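Local coordinates for major capsid protein (Faustovirus, PDB 5J7O) that forms the double jelly-roll capsomers that probably build the outer icosahedral shell of this large double-stranded DNA virus, at residues 174-186 with 283-297. Sequence-based numbering, arbitrary orientation.
Sequences FVRYCEYPGLRLF and AQTPKATQEQLNMFV
Val-175 and Lys-287 grip each other through both backbone groups: Val-175 N donates to Lys-287 O at 2.9 Å, and Lys-287 N returns a bond to Val-175 O. That carbonyl carries more, since Pro-286 CA leans a C-H against it and Gln-290, its chain folded back at chi2 (-75°), adds a weak bond from NE2. Two residues on, Tyr-177 N reaches Ala-283 O at 2.7 Å, an oxygen that also lies at the edge of the tyrosine ring. The next carbonyl, Gln-284 O, takes Arg-176 NE at 3.0 Å, with a weaker bond from NH2, while Pro-286 CG sits over the guanidinium face. Gln-284 is held at both ends of its amide: NE2 gives Cys-178 O a 2.8 Å bond, the donor standing 39° above the carbonyl plane, and OE1 accepts from Glu-229 N.

The phenol of Tyr-177 is buried, yet its OH has two partners, Gln-387 NE2 and a water that accepts from it and donates to Glu-291 O. Over the ring itself comes Leu-293 CD2, a CH-pi contact 3.6 Å from the centroid and almost on the normal. Phe-174 instead lays one ring face on the peptide joining Lys-287 to Ala-288. Farther along, van der Waals contacts take over: Met-295 SD rests 3.5 Å from Gly-182 N, its CE turned to Leu-185 CD2, and Val-297 CG1 touches both Gly-182 O and Phe-186 CE2.

The loop before strand 293-298 thus pairs with the end of strand 170-177, whose other side bonds to strand 333-336, and the axis of helix 181-185 crosses that of segment 293-297 at 63°. Strand 293-298 pairs antiparallel with strand 99-109; such antiparallel sheets build the jelly rolls of this double jelly-roll protein, here with helix and loop packed against one.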
loop_
_atom_site.group_PDB
_atom_site.type_symbol
_atom_site.label_atom_id
_atom_site.label_comp_id
_atom_site.label_asym_id
_atom_site.label_seq_id
_atom_site.Cartn_x
_atom_site.Cartn_y
_atom_site.Cartn_z
ATOM N N PHE B 174 28.643 2.731 -10.792
ATOM C CA PHE B 174 27.991 2.873 -9.502
ATOM C C PHE B 174 27.898 1.512 -8.816
ATOM O O PHE B 174 28.158 0.465 -9.414
ATOM C CB PHE B 174 26.600 3.494 -9.658
ATOM C CG PHE B 174 26.618 4.976 -9.933
ATOM C CD1 PHE B 174 27.814 5.661 -10.078
ATOM C CD2 PHE B 174 25.432 5.686 -10.031
ATOM C CE1 PHE B 174 27.826 7.022 -10.328
ATOM C CE2 PHE B 174 25.438 7.046 -10.279
ATOM C CZ PHE B 174 26.637 7.715 -10.427
ATOM N N VAL B 175 27.528 1.534 -7.540
ATOM C CA VAL B 175 27.379 0.313 -6.762
ATOM C C VAL B 175 25.966 0.245 -6.208
ATOM O O VAL B 175 25.314 1.266 -5.956
ATOM C CB VAL B 175 28.418 0.211 -5.624
ATOM C CG1 VAL B 175 29.801 -0.064 -6.195
ATOM C CG2 VAL B 175 28.427 1.479 -4.793
ATOM N N ARG B 176 25.488 -0.982 -6.032
ATOM C CA ARG B 176 24.169 -1.240 -5.486
ATOM C C ARG B 176 24.240 -2.508 -4.655
ATOM O O ARG B 176 25.100 -3.364 -4.880
ATOM C CB ARG B 176 23.119 -1.404 -6.588
ATOM C CG ARG B 176 22.715 -2.846 -6.833
ATOM C CD ARG B 176 22.056 -3.010 -8.187
ATOM N NE ARG B 176 20.827 -2.229 -8.321
ATOM C CZ ARG B 176 20.284 -1.884 -9.486
ATOM N NH1 ARG B 176 20.866 -2.234 -10.627
ATOM N NH2 ARG B 176 19.160 -1.182 -9.515
ATOM N N TYR B 177 23.331 -2.623 -3.695
ATOM C CA TYR B 177 23.145 -3.865 -2.962
ATOM C C TYR B 177 22.041 -4.697 -3.602
ATOM O O TYR B 177 21.116 -4.170 -4.226
ATOM C CB TYR B 177 22.810 -3.590 -1.492
ATOM C CG TYR B 177 24.025 -3.294 -0.644
ATOM C CD1 TYR B 177 24.482 -1.992 -0.479
ATOM C CD2 TYR B 177 24.725 -4.319 -0.023
ATOM C CE1 TYR B 177 25.603 -1.719 0.291
ATOM C CE2 TYR B 177 25.846 -4.057 0.748
ATOM C CZ TYR B 177 26.278 -2.756 0.901
ATOM O OH TYR B 177 27.393 -2.496 1.667
ATOM N N CYS B 178 22.154 -6.013 -3.452
ATOM C CA CYS B 178 21.067 -6.884 -3.864
ATOM C C CYS B 178 19.832 -6.603 -3.012
ATOM O O CYS B 178 19.912 -6.013 -1.931
ATOM C CB CYS B 178 21.478 -8.345 -3.740
ATOM S SG CYS B 178 21.634 -8.932 -2.040
ATOM N N GLU B 179 18.672 -6.992 -3.531
ATOM C CA GLU B 179 17.442 -6.810 -2.773
ATOM C C GLU B 179 17.455 -7.705 -1.543
ATOM O O GLU B 179 17.896 -8.858 -1.596
ATOM C CB GLU B 179 16.222 -7.104 -3.642
ATOM C CG GLU B 179 15.905 -5.994 -4.629
ATOM C CD GLU B 179 14.537 -6.143 -5.257
ATOM O OE1 GLU B 179 14.089 -7.293 -5.440
ATOM O OE2 GLU B 179 13.907 -5.108 -5.560
ATOM N N TYR B 180 16.988 -7.150 -0.430
ATOM C CA TYR B 180 16.991 -7.823 0.863
ATOM C C TYR B 180 18.384 -8.347 1.224
ATOM O O TYR B 180 18.574 -9.553 1.407
ATOM C CB TYR B 180 15.962 -8.944 0.882
ATOM C CG TYR B 180 14.581 -8.437 0.543
ATOM C CD1 TYR B 180 13.834 -7.739 1.480
ATOM C CD2 TYR B 180 14.035 -8.627 -0.720
ATOM C CE1 TYR B 180 12.577 -7.260 1.181
ATOM C CE2 TYR B 180 12.775 -8.150 -1.030
ATOM C CZ TYR B 180 12.051 -7.467 -0.075
ATOM O OH TYR B 180 10.797 -6.988 -0.372
ATOM N N PRO B 181 19.380 -7.458 1.345
ATOM C CA PRO B 181 20.745 -7.935 1.621
ATOM C C PRO B 181 20.859 -8.671 2.940
ATOM O O PRO B 181 21.633 -9.629 3.045
ATOM C CB PRO B 181 21.579 -6.643 1.619
ATOM C CG PRO B 181 20.694 -5.581 1.028
ATOM C CD PRO B 181 19.295 -5.990 1.340
ATOM N N GLY B 182 20.099 -8.252 3.952
ATOM C CA GLY B 182 20.166 -8.930 5.233
ATOM C C GLY B 182 19.665 -10.356 5.168
ATOM O O GLY B 182 20.035 -11.188 5.997
ATOM N N LEU B 183 18.827 -10.663 4.178
ATOM C CA LEU B 183 18.332 -12.027 4.049
ATOM C C LEU B 183 19.330 -12.917 3.321
ATOM O O LEU B 183 19.491 -14.087 3.683
ATOM C CB LEU B 183 16.984 -12.034 3.330
ATOM C CG LEU B 183 15.845 -11.315 4.051
ATOM C CD1 LEU B 183 14.526 -11.559 3.342
ATOM C CD2 LEU B 183 15.767 -11.754 5.505
ATOM N N ARG B 184 20.007 -12.388 2.299
ATOM C CA ARG B 184 20.987 -13.195 1.581
ATOM C C ARG B 184 22.314 -13.277 2.320
ATOM O O ARG B 184 23.044 -14.261 2.159
ATOM C CB ARG B 184 21.223 -12.637 0.177
ATOM C CG ARG B 184 21.738 -13.685 -0.795
ATOM C CD ARG B 184 22.055 -13.115 -2.165
ATOM N NE ARG B 184 22.210 -14.186 -3.145
ATOM C CZ ARG B 184 22.690 -14.022 -4.373
ATOM N NH1 ARG B 184 23.077 -12.822 -4.782
ATOM N NH2 ARG B 184 22.790 -15.061 -5.190
ATOM N N LEU B 185 22.637 -12.261 3.126
ATOM C CA LEU B 185 23.940 -12.209 3.783
ATOM C C LEU B 185 24.183 -13.446 4.637
ATOM O O LEU B 185 25.310 -13.950 4.705
ATOM C CB LEU B 185 24.047 -10.948 4.636
ATOM C CG LEU B 185 25.392 -10.738 5.330
ATOM C CD1 LEU B 185 26.476 -10.437 4.307
ATOM C CD2 LEU B 185 25.299 -9.631 6.361
ATOM N N PHE B 186 23.142 -13.951 5.290
ATOM C CA PHE B 186 23.265 -15.122 6.155
ATOM C C PHE B 186 22.954 -16.361 5.326
ATOM O O PHE B 186 21.788 -16.720 5.138
ATOM C CB PHE B 186 22.339 -15.006 7.362
ATOM C CG PHE B 186 22.743 -13.936 8.342
ATOM C CD1 PHE B 186 23.895 -13.189 8.149
ATOM C CD2 PHE B 186 21.971 -13.686 9.464
ATOM C CE1 PHE B 186 24.265 -12.211 9.052
ATOM C CE2 PHE B 186 22.337 -12.709 10.371
ATOM C CZ PHE B 186 23.486 -11.972 10.165
ATOM N N ALA B 283 19.828 1.379 -0.452
ATOM C CA ALA B 283 20.896 0.423 -0.719
ATOM C C ALA B 283 20.767 -0.227 -2.091
ATOM O O ALA B 283 21.777 -0.644 -2.671
ATOM C CB ALA B 283 20.924 -0.649 0.369
ATOM N N GLN B 284 19.552 -0.325 -2.630
ATOM C CA GLN B 284 19.354 -0.968 -3.924
ATOM C C GLN B 284 19.477 -0.007 -5.098
ATOM O O GLN B 284 19.626 -0.463 -6.238
ATOM C CB GLN B 284 17.986 -1.658 -3.975
ATOM C CG GLN B 284 17.926 -2.980 -3.222
ATOM C CD GLN B 284 17.939 -2.805 -1.715
ATOM O OE1 GLN B 284 17.302 -1.898 -1.179
ATOM N NE2 GLN B 284 18.666 -3.674 -1.025
ATOM N N THR B 285 19.420 1.296 -4.854
ATOM C CA THR B 285 19.561 2.272 -5.930
ATOM C C THR B 285 21.039 2.514 -6.220
ATOM O O THR B 285 21.806 2.798 -5.294
ATOM C CB THR B 285 18.872 3.584 -5.558
ATOM O OG1 THR B 285 17.454 3.386 -5.511
ATOM C CG2 THR B 285 19.190 4.667 -6.578
ATOM N N PRO B 286 21.472 2.405 -7.476
ATOM C CA PRO B 286 22.902 2.561 -7.784
ATOM C C PRO B 286 23.391 3.967 -7.470
ATOM O O PRO B 286 22.767 4.960 -7.850
ATOM C CB PRO B 286 22.976 2.260 -9.286
ATOM C CG PRO B 286 21.713 1.518 -9.601
ATOM C CD PRO B 286 20.681 2.069 -8.671
ATOM N N LYS B 287 24.524 4.044 -6.772
ATOM C CA LYS B 287 25.100 5.316 -6.360
ATOM C C LYS B 287 26.604 5.292 -6.579
ATOM O O LYS B 287 27.231 4.229 -6.576
ATOM C CB LYS B 287 24.807 5.623 -4.885
ATOM C CG LYS B 287 23.333 5.700 -4.535
ATOM C CD LYS B 287 23.143 6.003 -3.058
ATOM C CE LYS B 287 21.671 6.118 -2.703
ATOM N NZ LYS B 287 21.475 6.513 -1.281
ATOM N N ALA B 288 27.180 6.485 -6.766
ATOM C CA ALA B 288 28.634 6.600 -6.829
ATOM C C ALA B 288 29.275 6.064 -5.557
ATOM O O ALA B 288 30.320 5.404 -5.607
ATOM C CB ALA B 288 29.039 8.055 -7.066
ATOM N N THR B 289 28.658 6.332 -4.408
ATOM C CA THR B 289 29.087 5.771 -3.134
ATOM C C THR B 289 27.855 5.322 -2.368
ATOM O O THR B 289 26.954 6.127 -2.113
ATOM C CB THR B 289 29.883 6.789 -2.310
ATOM O OG1 THR B 289 31.114 7.094 -2.978
ATOM C CG2 THR B 289 30.186 6.231 -0.927
ATOM N N GLN B 290 27.808 4.039 -2.018
ATOM C CA GLN B 290 26.786 3.543 -1.108
ATOM C C GLN B 290 27.207 3.839 0.325
ATOM O O GLN B 290 28.358 3.604 0.704
ATOM C CB GLN B 290 26.568 2.042 -1.301
ATOM C CG GLN B 290 25.696 1.680 -2.496
ATOM C CD GLN B 290 24.222 1.944 -2.250
ATOM O OE1 GLN B 290 23.798 2.168 -1.116
ATOM N NE2 GLN B 290 23.432 1.918 -3.317
ATOM N N GLU B 291 26.277 4.365 1.115
ATOM C CA GLU B 291 26.582 4.717 2.491
ATOM C C GLU B 291 26.777 3.456 3.331
ATOM O O GLU B 291 26.472 2.337 2.909
ATOM C CB GLU B 291 25.469 5.581 3.081
ATOM C CG GLU B 291 24.994 6.688 2.158
ATOM C CD GLU B 291 24.040 7.643 2.844
ATOM O OE1 GLU B 291 23.443 8.491 2.147
ATOM O OE2 GLU B 291 23.890 7.547 4.080
ATOM N N GLN B 292 27.300 3.654 4.540
ATOM C CA GLN B 292 27.479 2.551 5.474
ATOM C C GLN B 292 26.143 1.873 5.747
ATOM O O GLN B 292 25.231 2.484 6.311
ATOM C CB GLN B 292 28.095 3.059 6.776
ATOM C CG GLN B 292 28.239 1.992 7.851
ATOM C CD GLN B 292 28.656 2.566 9.191
ATOM O OE1 GLN B 292 27.815 2.981 9.990
ATOM N NE2 GLN B 292 29.959 2.592 9.446
ATOM N N LEU B 293 26.028 0.612 5.339
ATOM C CA LEU B 293 24.781 -0.125 5.495
ATOM C C LEU B 293 24.719 -0.731 6.891
ATOM O O LEU B 293 25.587 -1.524 7.271
ATOM C CB LEU B 293 24.667 -1.208 4.425
ATOM C CG LEU B 293 23.322 -1.933 4.353
ATOM C CD1 LEU B 293 22.198 -0.943 4.094
ATOM C CD2 LEU B 293 23.347 -3.010 3.280
ATOM N N ASN B 294 23.695 -0.356 7.652
ATOM C CA ASN B 294 23.479 -0.867 9.000
ATOM C C ASN B 294 22.205 -1.697 9.011
ATOM O O ASN B 294 21.130 -1.198 8.664
ATOM C CB ASN B 294 23.389 0.274 10.013
ATOM C CG ASN B 294 24.731 0.919 10.281
ATOM O OD1 ASN B 294 25.455 0.516 11.190
ATOM N ND2 ASN B 294 25.071 1.929 9.488
ATOM N N MET B 295 22.330 -2.959 9.408
ATOM C CA MET B 295 21.206 -3.878 9.452
ATOM C C MET B 295 21.112 -4.506 10.834
ATOM O O MET B 295 22.123 -4.742 11.498
ATOM C CB MET B 295 21.341 -4.976 8.387
ATOM C CG MET B 295 21.440 -4.444 6.964
ATOM S SD MET B 295 21.665 -5.732 5.720
ATOM C CE MET B 295 23.265 -6.391 6.184
ATOM N N PHE B 296 19.879 -4.754 11.267
ATOM C CA PHE B 296 19.582 -5.539 12.462
ATOM C C PHE B 296 18.772 -6.737 11.981
ATOM O O PHE B 296 17.543 -6.684 11.914
ATOM C CB PHE B 296 18.826 -4.718 13.511
ATOM C CG PHE B 296 19.717 -3.920 14.422
ATOM C CD1 PHE B 296 20.254 -2.715 14.004
ATOM C CD2 PHE B 296 20.008 -4.370 15.699
ATOM C CE1 PHE B 296 21.072 -1.976 14.841
ATOM C CE2 PHE B 296 20.823 -3.636 16.541
ATOM C CZ PHE B 296 21.356 -2.437 16.111
ATOM N N VAL B 297 19.469 -7.816 11.636
ATOM C CA VAL B 297 18.835 -8.996 11.059
ATOM C C VAL B 297 18.302 -9.873 12.188
ATOM O O VAL B 297 19.094 -10.403 12.981
ATOM C CB VAL B 297 19.809 -9.780 10.168
ATOM C CG1 VAL B 297 19.106 -10.966 9.527
ATOM C CG2 VAL B 297 20.399 -8.869 9.102
HETATM O O HOH W 1 28.427 0.209 1.697
#